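Local coordinates for thyroid hormone-inducible hepatic protein (Mus musculus, PDB 3ONT) that helps regulate lipogenesis, especially in the lactating mammary gland, and may do so by pairing with MID1IP1 and keeping it from acetyl-CoA carboxylase, at residues Y59-M64 with S110-L115. Numbering follows the deposited sequence.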
loop_
_atom_site.group_PDB
_atom_site.type_symbol
_atom_site.label_atom_id
_atom_site.label_comp_id
_atom_site.label_asym_id
_atom_site.label_seq_id
_atom_site.Cartn_x
_atom_site.Cartn_y
_atom_site.Cartn_z
ATOM N N TYR A 59 -21.993 13.609 5.830
ATOM C CA TYR A 59 -21.121 13.852 6.963
ATOM C C TYR A 59 -20.335 12.601 7.368
ATOM O O TYR A 59 -19.154 12.701 7.750
ATOM C CB TYR A 59 -21.879 14.452 8.147
ATOM C CG TYR A 59 -21.015 14.604 9.377
ATOM C CD1 TYR A 59 -20.192 15.717 9.543
ATOM C CD2 TYR A 59 -20.995 13.611 10.359
ATOM C CE1 TYR A 59 -19.389 15.842 10.660
ATOM C CE2 TYR A 59 -20.193 13.722 11.472
ATOM C CZ TYR A 59 -19.398 14.837 11.622
ATOM O OH TYR A 59 -18.603 14.941 12.740
ATOM N N THR A 60 -20.967 11.434 7.283
ATOM C CA THR A 60 -20.312 10.171 7.593
ATOM C C THR A 60 -19.170 9.936 6.607
ATOM O O THR A 60 -18.095 9.445 6.967
ATOM C CB THR A 60 -21.291 9.000 7.455
ATOM O OG1 THR A 60 -22.538 9.351 8.066
ATOM C CG2 THR A 60 -20.744 7.731 8.103
ATOM N N TYR A 61 -19.412 10.313 5.357
ATOM C CA TYR A 61 -18.469 10.108 4.300
ATOM C C TYR A 61 -17.263 11.029 4.455
ATOM O O TYR A 61 -16.103 10.593 4.392
ATOM C CB TYR A 61 -19.156 10.369 2.976
ATOM C CG TYR A 61 -18.361 9.884 1.818
ATOM C CD1 TYR A 61 -18.194 8.522 1.593
ATOM C CD2 TYR A 61 -17.757 10.780 0.946
ATOM C CE1 TYR A 61 -17.452 8.066 0.528
ATOM C CE2 TYR A 61 -16.999 10.328 -0.129
ATOM C CZ TYR A 61 -16.855 8.979 -0.324
ATOM O OH TYR A 61 -16.116 8.532 -1.380
ATOM N N PHE A 62 -17.542 12.309 4.619
ATOM C CA PHE A 62 -16.550 13.296 4.993
ATOM C C PHE A 62 -15.675 12.756 6.149
ATOM O O PHE A 62 -14.450 12.750 6.070
ATOM C CB PHE A 62 -17.334 14.557 5.365
ATOM C CG PHE A 62 -16.540 15.630 6.015
ATOM C CD1 PHE A 62 -15.762 16.489 5.266
ATOM C CD2 PHE A 62 -16.651 15.847 7.391
ATOM C CE1 PHE A 62 -15.061 17.539 5.884
ATOM C CE2 PHE A 62 -15.956 16.878 8.022
ATOM C CZ PHE A 62 -15.158 17.724 7.266
ATOM N N THR A 63 -16.305 12.256 7.198
ATOM C CA THR A 63 -15.565 11.684 8.309
ATOM C C THR A 63 -14.618 10.565 7.873
ATOM O O THR A 63 -13.462 10.516 8.308
ATOM C CB THR A 63 -16.538 11.197 9.355
ATOM O OG1 THR A 63 -17.160 12.349 9.908
ATOM C CG2 THR A 63 -15.858 10.464 10.471
HETATM N N MSE A 64 -15.096 9.677 7.007
HETATM C CA MSE A 64 -14.285 8.566 6.539
HETATM C C MSE A 64 -13.068 9.087 5.777
HETATM O O MSE A 64 -11.942 8.638 6.007
HETATM C CB MSE A 64 -15.113 7.626 5.665
HETATM C CG MSE A 64 -14.364 6.365 5.275
HETATM SE SE MSE A 64 -15.235 5.268 3.884
HETATM C CE MSE A 64 -15.001 6.514 2.384
ATOM N N SER A 110 -22.970 1.187 -0.090
ATOM C CA SER A 110 -22.520 0.382 1.034
ATOM C C SER A 110 -21.111 -0.154 0.751
ATOM O O SER A 110 -20.355 -0.469 1.678
ATOM C CB SER A 110 -23.498 -0.776 1.258
ATOM O OG SER A 110 -23.346 -1.331 2.552
ATOM N N GLU A 111 -20.775 -0.253 -0.536
ATOM C CA GLU A 111 -19.412 -0.562 -0.949
ATOM C C GLU A 111 -18.485 0.633 -0.745
ATOM O O GLU A 111 -17.332 0.470 -0.374
ATOM C CB GLU A 111 -19.372 -1.084 -2.393
ATOM C CG GLU A 111 -19.299 -2.624 -2.463
ATOM C CD GLU A 111 -20.348 -3.256 -3.395
ATOM O OE1 GLU A 111 -21.170 -2.512 -3.985
ATOM O OE2 GLU A 111 -20.353 -4.505 -3.532
ATOM N N GLU A 112 -19.013 1.831 -0.967
ATOM C CA GLU A 112 -18.311 3.083 -0.701
ATOM C C GLU A 112 -17.838 3.224 0.764
ATOM O O GLU A 112 -16.757 3.746 1.014
ATOM C CB GLU A 112 -19.195 4.261 -1.116
ATOM C CG GLU A 112 -18.465 5.580 -1.373
ATOM C CD GLU A 112 -17.621 5.601 -2.659
ATOM O OE1 GLU A 112 -17.941 4.868 -3.621
ATOM O OE2 GLU A 112 -16.644 6.374 -2.703
ATOM N N LEU A 113 -18.610 2.738 1.727
ATOM C CA LEU A 113 -18.200 2.835 3.130
ATOM C C LEU A 113 -17.335 1.668 3.608
ATOM O O LEU A 113 -16.674 1.754 4.646
ATOM C CB LEU A 113 -19.410 3.023 4.044
ATOM C CG LEU A 113 -20.272 4.274 3.776
ATOM C CD1 LEU A 113 -21.655 4.119 4.420
ATOM C CD2 LEU A 113 -19.614 5.594 4.212
ATOM N N ASP A 114 -17.328 0.572 2.860
ATOM C CA ASP A 114 -16.394 -0.504 3.167
ATOM C C ASP A 114 -14.969 -0.124 2.773
ATOM O O ASP A 114 -14.023 -0.818 3.135
ATOM C CB ASP A 114 -16.807 -1.797 2.486
ATOM C CG ASP A 114 -18.015 -2.433 3.133
ATOM O OD1 ASP A 114 -18.516 -3.435 2.566
ATOM O OD2 ASP A 114 -18.470 -1.943 4.200
ATOM N N LEU A 115 -14.830 1.002 2.072
ATOM C CA LEU A 115 -13.537 1.438 1.558
ATOM C C LEU A 115 -12.480 1.655 2.628
ATOM O O LEU A 115 -11.318 1.331 2.405
ATOM C CB LEU A 115 -13.669 2.663 0.649
ATOM C CG LEU A 115 -14.155 2.399 -0.787
ATOM C CD1 LEU A 115 -13.826 3.569 -1.685
ATOM C CD2 LEU A 115 -13.541 1.155 -1.380
#
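Y61 gives its phenol hydroxyl to the carboxylate of E112, OH to OE2 at 2.6 Å, a single polar bond among apolar contacts. The oxygen is met on its anti side, 18° out of the carboxylate plane, with ring and carboxylate turned 47° against each other. The tyrosine ring is carried across with CG anti to the backbone N (chi1 -167°); E112 likewise has CG anti, setting it obliquely against the ring, and the bend at chi2 turns its carboxylate toward the hydroxyl. At the ring's edge, CD2 of L113 lies 4.2 Å from Y61 CD1. One helical turn on, the extended chain of selenomethionine M64 bends at its end and packs against the backbone, CE 3.6 Å from O of E112, with SE 4.4 Å from CD2 of L113 and CE 4.4 Å from CB of L115. The contact thus joins helix 58-73 to the short, weakly bonded helix 110-113 and to the first residue of the long helix 115-147, in an all-helical homodimer. A phenylalanine in place of Y61 would probably keep much of the apolar packing but leave E112 OE2 without its phenol donor. That same oxygen is also hydrogen-bonded to NE2 of H132 of the second subunit, whose K136 packs on Y61 and E112 and whose L133 packs on M64 and L115. Within the chain, L44 lies against Y61 and P56 against L113.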